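Local atomic coordinates of putative CRISPR-associated endoribonuclease-like protein Cas6nc (Pyrococcus horikoshii, PDB entry 3QJL), a protein that binds CRISPR RNA as a Cas6-family RAMP protein of the prokaryotic adaptive immune system against viruses and other mobile elements. Residues Asp184-Val189 with Arg212-Glu217. Sequence-based numbering, arbitrary orientation.
Sequences DFTIEV and RYAGSE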
ATOM      1  N   ASP A 184      22.704 -10.680  16.385  1.00 62.19           N
ATOM      2  CA  ASP A 184      22.677  -9.433  15.633  1.00 61.12           C
ATOM      3  C   ASP A 184      21.938  -9.572  14.312  1.00 60.06           C
ATOM      4  O   ASP A 184      22.199 -10.493  13.539  1.00 60.12           O
ATOM      5  CB  ASP A 184      24.096  -8.912  15.386  1.00 69.46           C
ATOM      6  CG  ASP A 184      24.844  -8.612  16.680  1.00 74.03           C
ATOM      7  OD1 ASP A 184      24.205  -8.143  17.651  1.00 72.94           O
ATOM      8  OD2 ASP A 184      26.074  -8.849  16.722  1.00 72.28           O
ATOM      9  N   PHE A 185      21.002  -8.660  14.065  1.00 57.01           N
ATOM     10  CA  PHE A 185      20.368  -8.564  12.757  1.00 54.73           C
ATOM     11  C   PHE A 185      19.734  -7.194  12.506  1.00 55.45           C
ATOM     12  O   PHE A 185      19.442  -6.448  13.442  1.00 55.56           O
ATOM     13  CB  PHE A 185      19.326  -9.665  12.580  1.00 48.34           C
ATOM     14  CG  PHE A 185      18.060  -9.436  13.343  1.00 46.55           C
ATOM     15  CD1 PHE A 185      17.906  -9.940  14.620  1.00 49.16           C
ATOM     16  CD2 PHE A 185      17.012  -8.739  12.776  1.00 49.87           C
ATOM     17  CE1 PHE A 185      16.734  -9.745  15.325  1.00 47.50           C
ATOM     18  CE2 PHE A 185      15.827  -8.538  13.478  1.00 50.75           C
ATOM     19  CZ  PHE A 185      15.690  -9.043  14.754  1.00 46.63           C
ATOM     20  N   THR A 186      19.518  -6.875  11.236  1.00 48.49           N
ATOM     21  CA  THR A 186      18.830  -5.650  10.866  1.00 53.83           C
ATOM     22  C   THR A 186      17.766  -5.985   9.854  1.00 52.50           C
ATOM     23  O   THR A 186      17.842  -7.018   9.194  1.00 54.91           O
ATOM     24  CB  THR A 186      19.772  -4.637  10.182  1.00 51.64           C
ATOM     25  OG1 THR A 186      20.449  -5.282   9.097  1.00 49.10           O
ATOM     26  CG2 THR A 186      20.789  -4.085  11.161  1.00 48.29           C
ATOM     27  N   ILE A 187      16.777  -5.111   9.723  1.00 47.84           N
ATOM     28  CA  ILE A 187      15.864  -5.189   8.594  1.00 50.72           C
ATOM     29  C   ILE A 187      15.799  -3.820   7.935  1.00 47.34           C
ATOM     30  O   ILE A 187      15.811  -2.802   8.619  1.00 48.46           O
ATOM     31  CB  ILE A 187      14.447  -5.608   9.024  1.00 49.23           C
ATOM     32  CG1 ILE A 187      13.670  -4.397   9.523  1.00 49.45           C
ATOM     33  CG2 ILE A 187      14.491  -6.693  10.092  1.00 43.25           C
ATOM     34  CD1 ILE A 187      12.229  -4.706   9.806  1.00 54.73           C
ATOM     35  N   GLU A 188      15.759  -3.770   6.611  1.00 44.64           N
ATOM     36  CA  GLU A 188      15.463  -2.494   5.978  1.00 52.20           C
ATOM     37  C   GLU A 188      14.200  -2.550   5.126  1.00 50.40           C
ATOM     38  O   GLU A 188      14.059  -3.405   4.248  1.00 49.69           O
ATOM     39  CB  GLU A 188      16.662  -1.894   5.231  1.00 51.94           C
ATOM     40  CG  GLU A 188      16.947  -2.464   3.862  1.00 58.14           C
ATOM     41  CD  GLU A 188      17.960  -1.620   3.110  1.00 74.39           C
ATOM     42  OE1 GLU A 188      17.998  -0.384   3.344  1.00 67.57           O
ATOM     43  OE2 GLU A 188      18.725  -2.190   2.298  1.00 81.62           O
ATOM     44  N   VAL A 189      13.280  -1.639   5.430  1.00 42.26           N
ATOM     45  CA  VAL A 189      11.978  -1.594   4.801  1.00 39.05           C
ATOM     46  C   VAL A 189      12.110  -1.282   3.318  1.00 45.47           C
ATOM     47  O   VAL A 189      12.976  -0.515   2.911  1.00 51.31           O
ATOM     48  CB  VAL A 189      11.133  -0.519   5.472  1.00 41.80           C
ATOM     49  CG1 VAL A 189       9.817  -0.339   4.759  1.00 43.96           C
ATOM     50  CG2 VAL A 189      10.916  -0.882   6.902  1.00 40.67           C
ATOM     51  N   ARG A 212      13.975  -6.344   3.806  1.00 44.80           N
ATOM     52  CA  ARG A 212      15.138  -7.197   3.651  1.00 41.08           C
ATOM     53  C   ARG A 212      15.748  -7.462   5.005  1.00 47.70           C
ATOM     54  O   ARG A 212      15.966  -6.541   5.789  1.00 48.12           O
ATOM     55  CB  ARG A 212      16.193  -6.589   2.734  1.00 46.33           C
ATOM     56  CG  ARG A 212      17.515  -7.355   2.806  1.00 52.80           C
ATOM     57  CD  ARG A 212      18.527  -6.938   1.757  1.00 48.82           C
ATOM     58  NE  ARG A 212      17.955  -6.984   0.420  1.00 50.20           N
ATOM     59  CZ  ARG A 212      17.547  -5.904  -0.235  1.00 55.37           C
ATOM     60  NH1 ARG A 212      17.664  -4.708   0.336  1.00 55.58           N
ATOM     61  NH2 ARG A 212      17.032  -6.014  -1.455  1.00 49.18           N
ATOM     62  N   TYR A 213      16.008  -8.736   5.267  1.00 48.69           N
ATOM     63  CA  TYR A 213      16.570  -9.173   6.522  1.00 45.44           C
ATOM     64  C   TYR A 213      18.031  -9.439   6.271  1.00 47.33           C
ATOM     65  O   TYR A 213      18.384  -9.957   5.223  1.00 55.00           O
ATOM     66  CB  TYR A 213      15.881 -10.462   6.956  1.00 44.77           C
ATOM     67  CG  TYR A 213      16.398 -11.024   8.252  1.00 45.77           C
ATOM     68  CD1 TYR A 213      17.616 -11.693   8.306  1.00 47.75           C
ATOM     69  CD2 TYR A 213      15.673 -10.888   9.425  1.00 44.39           C
ATOM     70  CE1 TYR A 213      18.098 -12.209   9.493  1.00 44.74           C
ATOM     71  CE2 TYR A 213      16.144 -11.404  10.616  1.00 46.51           C
ATOM     72  CZ  TYR A 213      17.358 -12.062  10.646  1.00 46.35           C
ATOM     73  OH  TYR A 213      17.833 -12.568  11.840  1.00 47.92           O
ATOM     74  N   ALA A 214      18.883  -9.066   7.215  1.00 48.81           N
ATOM     75  CA  ALA A 214      20.297  -9.438   7.166  1.00 49.16           C
ATOM     76  C   ALA A 214      20.768  -9.846   8.569  1.00 48.89           C
ATOM     77  O   ALA A 214      20.137  -9.485   9.561  1.00 48.13           O
ATOM     78  CB  ALA A 214      21.128  -8.297   6.634  1.00 35.09           C
ATOM     79  N   GLY A 215      21.898 -10.544   8.660  1.00 50.95           N
ATOM     80  CA  GLY A 215      22.377 -11.004   9.951  1.00 52.69           C
ATOM     81  C   GLY A 215      21.940 -12.380  10.392  1.00 50.52           C
ATOM     82  O   GLY A 215      21.825 -13.293   9.575  1.00 54.01           O
ATOM     83  N   SER A 216      21.710 -12.542  11.691  1.00 50.56           N
ATOM     84  CA  SER A 216      21.696 -13.868  12.310  1.00 51.04           C
ATOM     85  C   SER A 216      20.870 -14.883  11.535  1.00 50.98           C
ATOM     86  O   SER A 216      19.694 -14.665  11.258  1.00 52.97           O
ATOM     87  CB  SER A 216      21.161 -13.750  13.741  1.00 54.09           C
ATOM     88  OG  SER A 216      20.265 -14.794  14.045  1.00 48.69           O
ATOM     89  N   GLU A 217      21.497 -16.009  11.212  1.00 55.01           N
ATOM     90  CA  GLU A 217      20.853 -17.022  10.391  1.00 54.57           C
ATOM     91  C   GLU A 217      19.846 -17.882  11.171  1.00 51.34           C
ATOM     92  O   GLU A 217      18.908 -18.425  10.592  1.00 51.24           O
ATOM     93  CB  GLU A 217      21.892 -17.892   9.686  1.00 60.58           C
ATOM     94  CG  GLU A 217      22.940 -17.089   8.909  1.00 69.01           C
ATOM     95  CD  GLU A 217      23.709 -17.936   7.888  1.00 89.46           C
ATOM     96  OE1 GLU A 217      23.805 -19.175   8.076  1.00 85.48           O
ATOM     97  OE2 GLU A 217      24.215 -17.356   6.896  1.00 87.47           O
TER
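The rings of Phe185 and Tyr213 lie almost parallel, with planes 12° apart, but slid so far that they hardly overlap; their centroids are 5.1 Å from each other. Contact is therefore made by one margin of each ring, Phe185 CD2 against Tyr213 CE2 at 3.5 Å, while the phenol oxygen comes beside CB and CG of Phe185. Tyr213 carries its CG trans to the backbone N (chi1 179°), which sends the ring along its own strand toward Ser216, and its OH donates to Ser216 O at 2.9 Å, in the carbonyl plane and on a lone pair. That bond fixes the hydroxyl at the point where the strand gives way to helix 217-226. Ile187 extends the same apolar face, its CG2 only loosely near Tyr213 CD2.

The other flat pair is on the opposite face of the sheet. Glu188 OE2 meets the Arg212 guanidinium at its edge, in plane, 3.4 Å from NH1; at that length the salt bridge is long, and with the planes 72° apart the two groups do not lie flat against each other in a paired, two-pronged way. Thr186 and Ala214 adjoin it on that face.

Between the faces runs an antiparallel pairing. Thr186 with Ala214 and Glu188 with Arg212 are the hydrogen-bonded pairs, each joined by two backbone N-H...O bonds. Beyond them Ser216 N donates a hydrogen bond to Asp184 O at 2.8 Å, and Ser216 OG N-caps the helix through Ile219 N. Phe185 also packs on Met161 and Met168 of helix 160-176, and both rings touch Ile219. Helices packed on one face of an antiparallel sheet are characteristic of the ferredoxin-like RAMP fold, here in the C-terminal Cas6 region, close to the bound RNA.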